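Local coordinates for 2,3-dihydroxybenzoate-AMP ligase (Mycobacterium smegmatis, PDB 5KEI), which belongs to the ANL superfamily of AMP-binding enzymes, combining a large, mostly alpha/beta body with a smaller C-terminal domain, at residues V110-L115 with P122-P127; V251-P254 with N258-L261; K457-I460 with E465-S468; L477-V482 with P508-A513; S538-A543 with K550-Q555. All coordinates share one frame; numbering follows the deposited sequence.

Interaction 1: V110-L115 with P122-P127; sequences VALFGL and PVMCLP
Helix 110-115 runs obliquely against strand 122-124, the two axes approaching to 10.0 Å with an angle of 147° between their N-to-C directions, and the backbones come nearest where Leu115 CA and Pro122 CA are 6.8 Å apart. The pair forms the second half of a beta-alpha-beta crossover: the chain leaves strand 97-101, passes through helix 107-117 and returns as strand 121-124, parallel to the first in a mixed sheet. No hydrogen bond joins the two segments, and the join is purely apolar. Leu115 points its side chain at the strand and slides past the Pro122 ring in the opposite direction, with CD1 4.1 Å from Pro122 CB. One turn back, Leu112 leaves the helix less directly; with CG anti to the backbone N (chi1 178°), its CD1 reaches over to Pro122 CG at 4.2 Å. Pro122 is thus touched by both leucines, at CB by one and at CG by the other. All four touching residues are buried, and the packing continues on the sheet, where Leu115 also rests on Val98 and Val100, and Pro122 on Leu209. Met124 crosses Leu112 at about a right angle. Its chain is bent at both chi2 and chi3, which folds the thioether back toward the helix and leaves the terminal methyl CE 4.1 Å from Leu112 CD1.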
loop_
_atom_site.group_PDB
_atom_site.type_symbol
_atom_site.label_atom_id
_atom_site.label_comp_id
_atom_site.label_asym_id
_atom_site.label_seq_id
_atom_site.Cartn_x
_atom_site.Cartn_y
_atom_site.Cartn_z
ATOM N N VAL A 110 16.722 -4.537 9.341
ATOM C CA VAL A 110 17.025 -5.683 10.205
ATOM C C VAL A 110 15.740 -6.414 10.580
ATOM O O VAL A 110 15.681 -7.640 10.512
ATOM C CB VAL A 110 17.763 -5.260 11.485
ATOM C CG1 VAL A 110 18.142 -6.478 12.313
ATOM C CG2 VAL A 110 18.983 -4.413 11.139
ATOM N N ALA A 111 14.704 -5.653 10.937
ATOM C CA ALA A 111 13.394 -6.221 11.237
ATOM C C ALA A 111 12.713 -6.887 10.026
ATOM O O ALA A 111 12.153 -7.979 10.149
ATOM C CB ALA A 111 12.488 -5.151 11.807
ATOM N N LEU A 112 12.744 -6.237 8.862
ATOM C CA LEU A 112 12.047 -6.770 7.700
ATOM C C LEU A 112 12.607 -8.158 7.312
ATOM O O LEU A 112 11.866 -9.139 7.266
ATOM C CB LEU A 112 12.130 -5.777 6.536
ATOM C CG LEU A 112 11.498 -6.193 5.201
ATOM C CD1 LEU A 112 9.988 -6.425 5.303
ATOM C CD2 LEU A 112 11.814 -5.163 4.102
ATOM N N PHE A 113 13.914 -8.256 7.081
ATOM C CA PHE A 113 14.493 -9.523 6.643
ATOM C C PHE A 113 14.601 -10.516 7.803
ATOM O O PHE A 113 14.463 -11.719 7.595
ATOM C CB PHE A 113 15.853 -9.283 5.970
ATOM C CG PHE A 113 15.730 -8.575 4.660
ATOM C CD1 PHE A 113 15.944 -7.210 4.566
ATOM C CD2 PHE A 113 15.316 -9.259 3.537
ATOM C CE1 PHE A 113 15.787 -6.551 3.360
ATOM C CE2 PHE A 113 15.155 -8.612 2.333
ATOM C CZ PHE A 113 15.395 -7.255 2.247
ATOM N N GLY A 114 14.796 -10.002 9.019
ATOM C CA GLY A 114 14.743 -10.812 10.221
ATOM C C GLY A 114 13.415 -11.531 10.307
ATOM O O GLY A 114 13.359 -12.759 10.435
ATOM N N LEU A 115 12.334 -10.767 10.212
ATOM C CA LEU A 115 10.997 -11.341 10.199
ATOM C C LEU A 115 10.777 -12.324 9.037
ATOM O O LEU A 115 10.226 -13.415 9.230
ATOM C CB LEU A 115 9.957 -10.219 10.158
ATOM C CG LEU A 115 9.716 -9.542 11.511
ATOM C CD1 LEU A 115 8.945 -8.254 11.355
ATOM C CD2 LEU A 115 8.975 -10.505 12.433
ATOM N N PRO A 122 5.126 -10.044 7.802
ATOM C CA PRO A 122 4.979 -8.722 8.417
ATOM C C PRO A 122 3.832 -7.911 7.806
ATOM O O PRO A 122 3.513 -8.049 6.621
ATOM C CB PRO A 122 6.336 -8.062 8.156
ATOM C CG PRO A 122 6.858 -8.753 6.945
ATOM C CD PRO A 122 6.404 -10.167 7.076
ATOM N N VAL A 123 3.181 -7.134 8.660
ATOM C CA VAL A 123 2.158 -6.178 8.282
ATOM C C VAL A 123 2.782 -4.787 8.368
ATOM O O VAL A 123 3.175 -4.326 9.443
ATOM C CB VAL A 123 0.931 -6.278 9.199
ATOM C CG1 VAL A 123 -0.083 -5.208 8.862
ATOM C CG2 VAL A 123 0.307 -7.669 9.086
ATOM N N MET A 124 2.914 -4.128 7.227
ATOM C CA MET A 124 3.666 -2.880 7.186
ATOM C C MET A 124 2.805 -1.672 7.564
ATOM O O MET A 124 2.231 -0.997 6.698
ATOM C CB MET A 124 4.275 -2.699 5.801
ATOM C CG MET A 124 4.971 -3.950 5.299
ATOM S SD MET A 124 6.253 -4.522 6.436
ATOM C CE MET A 124 7.536 -3.300 6.166
ATOM N N CYS A 125 2.733 -1.401 8.863
ATOM C CA CYS A 125 1.982 -0.250 9.369
ATOM C C CYS A 125 2.762 1.048 9.191
ATOM O O CYS A 125 3.993 1.061 9.255
ATOM C CB CYS A 125 1.634 -0.441 10.842
ATOM S SG CYS A 125 0.894 -2.050 11.191
ATOM N N LEU A 126 2.020 2.124 8.938
ATOM C CA LEU A 126 2.560 3.470 8.789
ATOM C C LEU A 126 2.545 4.207 10.131
ATOM O O LEU A 126 1.754 3.871 11.013
ATOM C CB LEU A 126 1.752 4.234 7.745
ATOM C CG LEU A 126 1.691 3.408 6.469
ATOM C CD1 LEU A 126 0.797 4.063 5.437
ATOM C CD2 LEU A 126 3.111 3.162 5.929
ATOM N N PRO A 127 3.427 5.209 10.298
ATOM C CA PRO A 127 3.573 5.875 11.606
ATOM C C PRO A 127 2.327 6.649 12.064
ATOM O O PRO A 127 2.195 6.917 13.256
ATOM C CB PRO A 127 4.755 6.832 11.386
ATOM C CG PRO A 127 4.811 7.039 9.903
ATOM C CD PRO A 127 4.383 5.726 9.306
#

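Interaction 2: V251-P254 with N258-L261; sequences VALP and NFPL
Pro260 is the hub of this contact, its ring meeting Leu253 and the carbonyl of Pro254 with one corner. The packing is tightest at this outer corner, where Pro260 CG lies 3.3 Å from Pro254 O and 3.7 Å from Leu253 CB. Leu253 also reaches past the proline: with CG anti to its carbonyl carbon (chi1 -62°), the chain carries CD1 to 3.7 Å from Phe259 CD2, approaching the aromatic ring obliquely. Other parts are looser. Val251 crosses Pro260 at about a right angle and meets it at one point, CG1 to Pro260 CB at 4.2 Å. Leu253 and Pro254 remain partly exposed, so this side grades toward solvent, whereas Val251, Phe259 and Pro260 are buried; Ala300 of strand 298-301 backs both Leu253 and Phe259. No hydrogen bond spans the two segments, but Leu253 O is held by Asn104 ND2 from elsewhere in the chain. Pro260 sits in the first turn of helix 258-262, where a residue without an N-H is readily accommodated. Such a short loop, turning from the end of a strand straight into a helix packed back on it, is a beta-to-alpha connection of an alpha/beta fold, here following strand 248-251 of the nine-stranded mixed sheet.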
loop_
_atom_site.group_PDB
_atom_site.type_symbol
_atom_site.label_atom_id
_atom_site.label_comp_id
_atom_site.label_asym_id
_atom_site.label_seq_id
_atom_site.Cartn_x
_atom_site.Cartn_y
_atom_site.Cartn_z
ATOM N N VAL A 251 15.621 7.320 1.760
ATOM C CA VAL A 251 14.272 6.995 2.204
ATOM C C VAL A 251 13.738 8.157 3.012
ATOM O O VAL A 251 14.051 8.304 4.191
ATOM C CB VAL A 251 14.255 5.703 3.040
ATOM C CG1 VAL A 251 12.842 5.404 3.561
ATOM C CG2 VAL A 251 14.794 4.537 2.201
ATOM N N ALA A 252 12.941 8.994 2.368
ATOM C CA ALA A 252 12.429 10.198 3.010
ATOM C C ALA A 252 10.977 10.012 3.468
ATOM O O ALA A 252 10.540 10.609 4.455
ATOM C CB ALA A 252 12.549 11.388 2.062
ATOM N N LEU A 253 10.240 9.187 2.737
ATOM C CA LEU A 253 8.883 8.806 3.114
ATOM C C LEU A 253 8.919 7.672 4.158
ATOM O O LEU A 253 9.968 7.064 4.356
ATOM C CB LEU A 253 8.115 8.388 1.863
ATOM C CG LEU A 253 7.997 9.533 0.856
ATOM C CD1 LEU A 253 7.708 9.001 -0.557
ATOM C CD2 LEU A 253 6.927 10.528 1.325
ATOM N N PRO A 254 7.788 7.387 4.831
ATOM C CA PRO A 254 7.792 6.283 5.805
ATOM C C PRO A 254 8.164 4.942 5.170
ATOM O O PRO A 254 7.489 4.483 4.256
ATOM C CB PRO A 254 6.350 6.260 6.323
ATOM C CG PRO A 254 5.571 7.079 5.373
ATOM C CD PRO A 254 6.504 8.098 4.827
ATOM N N ASN A 258 4.607 1.176 0.482
ATOM C CA ASN A 258 4.978 0.584 -0.794
ATOM C C ASN A 258 5.981 1.432 -1.601
ATOM O O ASN A 258 6.954 0.909 -2.154
ATOM C CB ASN A 258 3.720 0.350 -1.629
ATOM C CG ASN A 258 3.988 -0.489 -2.856
ATOM O OD1 ASN A 258 4.836 -1.382 -2.828
ATOM N ND2 ASN A 258 3.265 -0.221 -3.936
ATOM N N PHE A 259 5.761 2.742 -1.626
ATOM C CA PHE A 259 6.501 3.608 -2.533
ATOM C C PHE A 259 8.014 3.625 -2.197
ATOM O O PHE A 259 8.811 3.292 -3.066
ATOM C CB PHE A 259 5.872 5.013 -2.528
ATOM C CG PHE A 259 6.413 5.947 -3.580
ATOM C CD1 PHE A 259 7.118 5.466 -4.677
ATOM C CD2 PHE A 259 6.218 7.318 -3.463
ATOM C CE1 PHE A 259 7.615 6.321 -5.646
ATOM C CE2 PHE A 259 6.725 8.199 -4.430
ATOM C CZ PHE A 259 7.422 7.688 -5.534
ATOM N N PRO A 260 8.421 3.976 -0.946
ATOM C CA PRO A 260 9.872 3.861 -0.686
ATOM C C PRO A 260 10.331 2.458 -0.286
ATOM O O PRO A 260 11.527 2.254 -0.031
ATOM C CB PRO A 260 10.102 4.815 0.486
ATOM C CG PRO A 260 8.787 4.767 1.247
ATOM C CD PRO A 260 7.705 4.597 0.198
ATOM N N LEU A 261 9.408 1.507 -0.200
ATOM C CA LEU A 261 9.800 0.147 0.132
ATOM C C LEU A 261 10.231 -0.653 -1.118
ATOM O O LEU A 261 11.196 -1.406 -1.079
ATOM C CB LEU A 261 8.652 -0.558 0.862
ATOM C CG LEU A 261 8.943 -1.961 1.371
ATOM C CD1 LEU A 261 10.164 -1.944 2.284
ATOM C CD2 LEU A 261 7.700 -2.498 2.092
#

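Interaction 3: K457-I460 with E465-S468; sequences KDVI and ENVS
Ile460 and Val467 exchange two backbone hydrogen bonds as the hydrogen-bonded pair of an antiparallel beta hairpin. Ile460 N donates to Val467 O at 2.7 Å with an N-H...O angle of 166°, and Val467 N returns a bond to Ile460 O at 2.9 Å. Val467 O takes a further, weaker approach from the CA-H of Val459, with CA 3.3 Å away. Val459 and Ser468 form the neighbouring non-hydrogen-bonded pair, next to which a water extends the cross-strand link: it accepts from Asp458 N at 2.9 Å and lies 2.6 Å from Ser468 OG. That hydroxyl also caps the following helix through a weak bond to Asp471 N. The carboxylate of Asp458 is engaged outside the hairpin, in a salt bridge from OD2 to Lys549. The two faces differ in character. Val459, with CG2 4.0 Å from Asn466 CB, lies beside that residue on the exposed face, while Ile460 and Val467 turn to the buried one, where both pack on Ile499. The bonding therefore implies a hairpin whose inner pair is closed by direct backbone bonds, while at the end by the helix a water links Asp458 N to Ser468 OG across the segments, next to a backbone bond between Asp458 and Ala469.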
loop_
_atom_site.group_PDB
_atom_site.type_symbol
_atom_site.label_atom_id
_atom_site.label_comp_id
_atom_site.label_asym_id
_atom_site.label_seq_id
_atom_site.Cartn_x
_atom_site.Cartn_y
_atom_site.Cartn_z
ATOM N N LYS A 457 -16.495 10.041 -8.053
ATOM C CA LYS A 457 -17.389 10.519 -6.988
ATOM C C LYS A 457 -18.812 9.983 -7.147
ATOM O O LYS A 457 -19.210 9.541 -8.230
ATOM C CB LYS A 457 -17.404 12.059 -6.924
ATOM C CG LYS A 457 -16.048 12.667 -6.579
ATOM C CD LYS A 457 -16.110 14.155 -6.295
ATOM C CE LYS A 457 -15.435 14.456 -4.945
ATOM N NZ LYS A 457 -15.070 15.893 -4.735
ATOM N N ASP A 458 -19.559 10.003 -6.049
ATOM C CA ASP A 458 -20.954 9.596 -6.064
ATOM C C ASP A 458 -21.722 10.425 -5.029
ATOM O O ASP A 458 -21.772 10.098 -3.835
ATOM C CB ASP A 458 -21.065 8.094 -5.802
ATOM C CG ASP A 458 -22.470 7.560 -6.009
ATOM O OD1 ASP A 458 -23.343 8.353 -6.425
ATOM O OD2 ASP A 458 -22.693 6.345 -5.767
ATOM N N VAL A 459 -22.311 11.519 -5.497
ATOM C CA VAL A 459 -22.883 12.500 -4.593
ATOM C C VAL A 459 -24.405 12.472 -4.582
ATOM O O VAL A 459 -25.053 12.432 -5.635
ATOM C CB VAL A 459 -22.409 13.919 -4.953
ATOM C CG1 VAL A 459 -22.630 14.201 -6.435
ATOM C CG2 VAL A 459 -23.124 14.942 -4.099
ATOM N N ILE A 460 -24.969 12.478 -3.378
ATOM C CA ILE A 460 -26.411 12.638 -3.193
ATOM C C ILE A 460 -26.723 14.022 -2.645
ATOM O O ILE A 460 -26.217 14.404 -1.580
ATOM C CB ILE A 460 -26.982 11.608 -2.227
ATOM C CG1 ILE A 460 -26.573 10.193 -2.660
ATOM C CG2 ILE A 460 -28.508 11.797 -2.120
ATOM C CD1 ILE A 460 -26.984 9.097 -1.688
ATOM N N GLU A 465 -26.968 19.666 1.949
ATOM C CA GLU A 465 -25.759 18.866 2.042
ATOM C C GLU A 465 -25.495 18.125 0.755
ATOM O O GLU A 465 -26.414 17.615 0.115
ATOM C CB GLU A 465 -25.842 17.870 3.191
ATOM C CG GLU A 465 -25.925 18.531 4.556
ATOM C CD GLU A 465 -24.754 19.456 4.841
ATOM O OE1 GLU A 465 -23.612 19.112 4.440
ATOM O OE2 GLU A 465 -24.980 20.508 5.486
ATOM N N ASN A 466 -24.223 18.102 0.377
ATOM C CA ASN A 466 -23.740 17.275 -0.709
ATOM C C ASN A 466 -23.107 16.042 -0.085
ATOM O O ASN A 466 -21.948 16.067 0.329
ATOM C CB ASN A 466 -22.749 18.050 -1.578
ATOM C CG ASN A 466 -23.388 19.265 -2.239
ATOM O OD1 ASN A 466 -24.017 19.151 -3.291
ATOM N ND2 ASN A 466 -23.261 20.431 -1.600
ATOM N N VAL A 467 -23.895 14.978 0.028
ATOM C CA VAL A 467 -23.468 13.796 0.755
ATOM C C VAL A 467 -22.762 12.816 -0.172
ATOM O O VAL A 467 -23.232 12.555 -1.282
ATOM C CB VAL A 467 -24.667 13.094 1.429
ATOM C CG1 VAL A 467 -24.206 11.857 2.187
ATOM C CG2 VAL A 467 -25.389 14.065 2.353
ATOM N N SER A 468 -21.630 12.282 0.274
ATOM C CA SER A 468 -20.953 11.235 -0.486
ATOM C C SER A 468 -21.579 9.879 -0.187
ATOM O O SER A 468 -21.589 9.438 0.963
ATOM C CB SER A 468 -19.456 11.200 -0.171
ATOM O OG SER A 468 -18.836 10.121 -0.846
HETATM O O HOH W 1 -18.409 10.488 -3.413
#

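Interaction 4: L477-V482 with P508-A513; sequences LTHPSV and PPVSLA
Ser481 N donates to His479 ND1 at 3.0 Å, only 6° out of the imidazole plane and with an N-H...N angle of 157°. This bond spans the first part of a type I beta turn from His479 to Val482, which is closed by Val482 N bonding to His479 O at 3.1 Å. It also restrains the rotation of the ring, and both bonded residues face the other segment, where Val510 fits against them. One methyl makes the closest approaches: Val510 CG2 lies 3.9 Å from His479 CE1 and equally 3.9 Å from Ser481 OG. The approach of Ser481 OG to Pro508 O is long, at 4.3 Å. His479 and Val510 come from opposite directions, the methyl meeting the ring obliquely. A chi1 of -161° sets the imidazole CG anti to the backbone N, swinging the ring toward Val510. Leu515 of helix 512-521 packs on both His479 and Val510, and Asn506 bonds to the Ser481 backbone and, through ND2, to Pro480 O. No hydrogen bond crosses between the segments of this shallow surface contact within the C-terminal domain. Its chemistry implies that backbone and side-chain bonds shape and tether the turn, while the two segments themselves meet by van der Waals contact around Val510 CG2.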
loop_
_atom_site.group_PDB
_atom_site.type_symbol
_atom_site.label_atom_id
_atom_site.label_comp_id
_atom_site.label_asym_id
_atom_site.label_seq_id
_atom_site.Cartn_x
_atom_site.Cartn_y
_atom_site.Cartn_z
ATOM N N LEU A 477 -20.838 -0.278 6.162
ATOM C CA LEU A 477 -20.150 -1.555 6.032
ATOM C C LEU A 477 -19.351 -1.942 7.284
ATOM O O LEU A 477 -19.079 -3.119 7.490
ATOM C CB LEU A 477 -19.226 -1.527 4.808
ATOM C CG LEU A 477 -19.935 -1.539 3.447
ATOM C CD1 LEU A 477 -19.010 -1.088 2.337
ATOM C CD2 LEU A 477 -20.486 -2.919 3.151
ATOM N N THR A 478 -19.001 -0.976 8.133
ATOM C CA THR A 478 -18.267 -1.307 9.357
ATOM C C THR A 478 -19.162 -1.932 10.414
ATOM O O THR A 478 -18.689 -2.324 11.475
ATOM C CB THR A 478 -17.579 -0.082 9.986
ATOM O OG1 THR A 478 -18.556 0.776 10.594
ATOM C CG2 THR A 478 -16.749 0.672 8.938
ATOM N N HIS A 479 -20.458 -1.998 10.127
ATOM C CA HIS A 479 -21.410 -2.746 10.943
ATOM C C HIS A 479 -21.306 -4.236 10.595
ATOM O O HIS A 479 -21.298 -4.616 9.406
ATOM C CB HIS A 479 -22.824 -2.221 10.701
ATOM C CG HIS A 479 -23.811 -2.565 11.769
ATOM N ND1 HIS A 479 -24.286 -3.845 11.966
ATOM C CD2 HIS A 479 -24.454 -1.785 12.672
ATOM C CE1 HIS A 479 -25.160 -3.843 12.958
ATOM N NE2 HIS A 479 -25.285 -2.603 13.401
ATOM N N PRO A 480 -21.205 -5.089 11.629
ATOM C CA PRO A 480 -21.103 -6.549 11.468
ATOM C C PRO A 480 -22.338 -7.171 10.812
ATOM O O PRO A 480 -22.259 -8.278 10.282
ATOM C CB PRO A 480 -20.941 -7.052 12.907
ATOM C CG PRO A 480 -21.513 -5.960 13.760
ATOM C CD PRO A 480 -21.168 -4.687 13.045
ATOM N N SER A 481 -23.463 -6.470 10.843
ATOM C CA SER A 481 -24.679 -6.983 10.222
ATOM C C SER A 481 -24.810 -6.563 8.762
ATOM O O SER A 481 -25.554 -7.179 8.006
ATOM C CB SER A 481 -25.916 -6.537 11.009
ATOM O OG SER A 481 -25.958 -7.158 12.289
ATOM N N VAL A 482 -24.084 -5.522 8.365
ATOM C CA VAL A 482 -24.102 -5.077 6.974
ATOM C C VAL A 482 -23.002 -5.759 6.151
ATOM O O VAL A 482 -21.795 -5.482 6.314
ATOM C CB VAL A 482 -23.935 -3.552 6.862
ATOM C CG1 VAL A 482 -24.057 -3.114 5.408
ATOM C CG2 VAL A 482 -24.956 -2.836 7.731
ATOM N N PRO A 508 -29.585 -11.525 11.244
ATOM C CA PRO A 508 -30.912 -10.904 11.286
ATOM C C PRO A 508 -30.817 -9.406 11.002
ATOM O O PRO A 508 -29.843 -8.777 11.431
ATOM C CB PRO A 508 -31.387 -11.168 12.725
ATOM C CG PRO A 508 -30.513 -12.269 13.233
ATOM C CD PRO A 508 -29.190 -12.057 12.560
ATOM N N PRO A 509 -31.806 -8.843 10.285
ATOM C CA PRO A 509 -31.691 -7.435 9.908
ATOM C C PRO A 509 -31.696 -6.500 11.110
ATOM O O PRO A 509 -32.035 -6.877 12.231
ATOM C CB PRO A 509 -32.913 -7.208 9.012
ATOM C CG PRO A 509 -33.855 -8.280 9.368
ATOM C CD PRO A 509 -33.021 -9.460 9.729
ATOM N N VAL A 510 -31.285 -5.270 10.850
ATOM C CA VAL A 510 -31.124 -4.258 11.872
ATOM C C VAL A 510 -31.992 -3.075 11.463
ATOM O O VAL A 510 -32.129 -2.799 10.277
ATOM C CB VAL A 510 -29.625 -3.885 12.020
ATOM C CG1 VAL A 510 -29.431 -2.428 12.337
ATOM C CG2 VAL A 510 -28.950 -4.784 13.061
ATOM N N SER A 511 -32.609 -2.399 12.427
ATOM C CA SER A 511 -33.490 -1.272 12.112
ATOM C C SER A 511 -32.703 -0.019 11.737
ATOM O O SER A 511 -31.521 0.095 12.056
ATOM C CB SER A 511 -34.410 -0.963 13.291
ATOM O OG SER A 511 -33.689 -0.349 14.344
ATOM N N LEU A 512 -33.368 0.919 11.071
ATOM C CA LEU A 512 -32.725 2.153 10.655
ATOM C C LEU A 512 -32.169 2.892 11.866
ATOM O O LEU A 512 -31.097 3.491 11.803
ATOM C CB LEU A 512 -33.706 3.045 9.895
ATOM C CG LEU A 512 -33.162 4.362 9.317
ATOM C CD1 LEU A 512 -32.249 4.092 8.120
ATOM C CD2 LEU A 512 -34.281 5.342 8.943
ATOM N N ALA A 513 -32.889 2.833 12.979
ATOM C CA ALA A 513 -32.472 3.571 14.160
ATOM C C ALA A 513 -31.198 2.980 14.742
ATOM O O ALA A 513 -30.371 3.696 15.293
ATOM C CB ALA A 513 -33.575 3.593 15.198
#

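Interaction 5: S538-A543 with K550-Q555; sequences SLPTTA and KAIVRQ
Pro540 and Gln555 supply the ring and the one flat polar group that touches the loop, a puckered pyrrolidine and a carboxamide, and they meet only loosely, with Gln555 NE2 4.3 Å from Pro540 CG. No aromatic ring takes part, and the firmer touch comes at the same corner of the proline from Ile552. This residue crosses Pro540 at about a right angle and brings CG1 to 3.5 Å from Pro540 CG, with Pro540 CD a little farther at 4.1 Å. Its first torsion of -62° places CG1 anti to the carbonyl carbon, and the extended chain beyond it carries the delta methyl on to the second apolar partner: Ile552 CD1 lies 4.2 Å from Leu539 CD2, the two side chains meeting at a slant. Ile552 is buried and its side chain thus spans Leu539 and Pro540. The contact rests on strands 482-492 and 498-505 of the C-terminal domain, since Leu539 and Ile552 both touch Val502, and Ile552 also packs on Val488. The loop is held close to the helix start by a backbone hydrogen bond between Pro540 and Asp548. No hydrogen bond crosses between 538-543 and 550-555 themselves. What attaches the short C-terminal helix 549-553 to this loop across the two segments is therefore apolar contact centred on one isoleucine, with the polar end of Gln555 at its margin.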
loop_
_atom_site.group_PDB
_atom_site.type_symbol
_atom_site.label_atom_id
_atom_site.label_comp_id
_atom_site.label_asym_id
_atom_site.label_seq_id
_atom_site.Cartn_x
_atom_site.Cartn_y
_atom_site.Cartn_z
ATOM N N SER A 538 -29.366 -9.542 -2.487
ATOM C CA SER A 538 -28.109 -9.143 -3.119
ATOM C C SER A 538 -28.273 -7.829 -3.886
ATOM O O SER A 538 -29.391 -7.402 -4.186
ATOM C CB SER A 538 -27.593 -10.247 -4.050
ATOM O OG SER A 538 -28.620 -10.710 -4.911
ATOM N N LEU A 539 -27.156 -7.181 -4.191
ATOM C CA LEU A 539 -27.196 -5.932 -4.935
ATOM C C LEU A 539 -26.890 -6.170 -6.408
ATOM O O LEU A 539 -25.966 -6.911 -6.747
ATOM C CB LEU A 539 -26.213 -4.915 -4.345
ATOM C CG LEU A 539 -26.439 -4.501 -2.886
ATOM C CD1 LEU A 539 -25.352 -3.541 -2.448
ATOM C CD2 LEU A 539 -27.820 -3.881 -2.695
ATOM N N PRO A 540 -27.697 -5.574 -7.292
ATOM C CA PRO A 540 -27.365 -5.599 -8.717
ATOM C C PRO A 540 -26.046 -4.872 -9.020
ATOM O O PRO A 540 -25.699 -3.890 -8.354
ATOM C CB PRO A 540 -28.556 -4.885 -9.370
ATOM C CG PRO A 540 -29.284 -4.197 -8.242
ATOM C CD PRO A 540 -29.053 -5.060 -7.049
ATOM N N THR A 541 -25.332 -5.366 -10.029
ATOM C CA THR A 541 -24.028 -4.834 -10.418
ATOM C C THR A 541 -23.925 -4.619 -11.922
ATOM O O THR A 541 -24.597 -5.295 -12.699
ATOM C CB THR A 541 -22.888 -5.777 -9.989
ATOM O OG1 THR A 541 -23.156 -7.103 -10.475
ATOM C CG2 THR A 541 -22.742 -5.797 -8.472
ATOM N N THR A 542 -23.080 -3.679 -12.332
ATOM C CA THR A 542 -22.732 -3.538 -13.746
ATOM C C THR A 542 -21.723 -4.618 -14.159
ATOM O O THR A 542 -21.228 -5.374 -13.315
ATOM C CB THR A 542 -22.150 -2.142 -14.057
ATOM O OG1 THR A 542 -20.908 -1.956 -13.365
ATOM C CG2 THR A 542 -23.124 -1.055 -13.640
ATOM N N ALA A 543 -21.409 -4.683 -15.454
ATOM C CA ALA A 543 -20.477 -5.690 -15.984
ATOM C C ALA A 543 -19.016 -5.364 -15.656
ATOM O O ALA A 543 -18.117 -5.574 -16.474
ATOM C CB ALA A 543 -20.658 -5.829 -17.484
ATOM N N LYS A 550 -28.491 2.896 -10.706
ATOM C CA LYS A 550 -29.561 3.370 -11.564
ATOM C C LYS A 550 -30.635 2.295 -11.636
ATOM O O LYS A 550 -31.820 2.592 -11.766
ATOM C CB LYS A 550 -29.031 3.718 -12.958
ATOM C CG LYS A 550 -27.594 4.225 -12.948
ATOM C CD LYS A 550 -27.206 4.928 -14.249
ATOM C CE LYS A 550 -27.622 6.399 -14.254
ATOM N NZ LYS A 550 -26.866 7.221 -13.259
ATOM N N ALA A 551 -30.207 1.043 -11.531
ATOM C CA ALA A 551 -31.127 -0.081 -11.540
ATOM C C ALA A 551 -31.867 -0.179 -10.212
ATOM O O ALA A 551 -33.075 -0.422 -10.187
ATOM C CB ALA A 551 -30.387 -1.370 -11.827
ATOM N N ILE A 552 -31.137 0.005 -9.113
ATOM C CA ILE A 552 -31.727 -0.007 -7.775
ATOM C C ILE A 552 -32.786 1.096 -7.640
ATOM O O ILE A 552 -33.798 0.906 -6.965
ATOM C CB ILE A 552 -30.645 0.152 -6.675
ATOM C CG1 ILE A 552 -29.658 -1.019 -6.712
ATOM C CG2 ILE A 552 -31.269 0.253 -5.295
ATOM C CD1 ILE A 552 -28.623 -0.979 -5.606
ATOM N N VAL A 553 -32.560 2.234 -8.296
ATOM C CA VAL A 553 -33.557 3.302 -8.335
ATOM C C VAL A 553 -34.841 2.826 -9.026
ATOM O O VAL A 553 -35.913 2.833 -8.412
ATOM C CB VAL A 553 -33.035 4.555 -9.048
ATOM C CG1 VAL A 553 -34.191 5.457 -9.443
ATOM C CG2 VAL A 553 -32.069 5.306 -8.158
ATOM N N ARG A 554 -34.736 2.384 -10.283
ATOM C CA ARG A 554 -35.888 1.825 -11.005
ATOM C C ARG A 554 -36.399 0.522 -10.371
ATOM O O ARG A 554 -36.677 -0.459 -11.064
ATOM C CB ARG A 554 -35.554 1.570 -12.480
ATOM C CG ARG A 554 -34.860 2.708 -13.220
ATOM C CD ARG A 554 -34.169 2.204 -14.500
ATOM N NE ARG A 554 -34.758 0.965 -15.023
ATOM C CZ ARG A 554 -34.078 -0.164 -15.237
ATOM N NH1 ARG A 554 -32.777 -0.217 -14.981
ATOM N NH2 ARG A 554 -34.698 -1.246 -15.708
ATOM N N GLN A 555 -36.482 0.521 -9.046
ATOM C CA GLN A 555 -37.218 -0.458 -8.261
ATOM C C GLN A 555 -37.688 0.298 -7.028
ATOM O O GLN A 555 -38.160 1.441 -7.119
ATOM C CB GLN A 555 -36.355 -1.660 -7.849
ATOM C CG GLN A 555 -35.457 -2.239 -8.928
ATOM C CD GLN A 555 -34.482 -3.282 -8.399
ATOM O OE1 GLN A 555 -34.638 -3.792 -7.289
ATOM N NE2 GLN A 555 -33.468 -3.602 -9.198
#

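Along the chain the five interactions follow in series, each closing before the next opens. Interactions 1 and 2 lie in the large AMP-binding part and belong to different mixed sheets, yet their centres are 13 Å apart and they touch: Pro127 CD packs on Pro254 CB at 3.6 Å, and Leu261 reaches both Leu112 and Met124, so the two sheets meet here. Interactions 3, 4 and 5 cluster at the other end of the molecule, with centres 18 to 22 Å apart and no direct touch, and each packs against strand 498-505. Interaction 1 is 35 to 42 Å from this group, centre to centre, reflecting the two-part build of the enzyme.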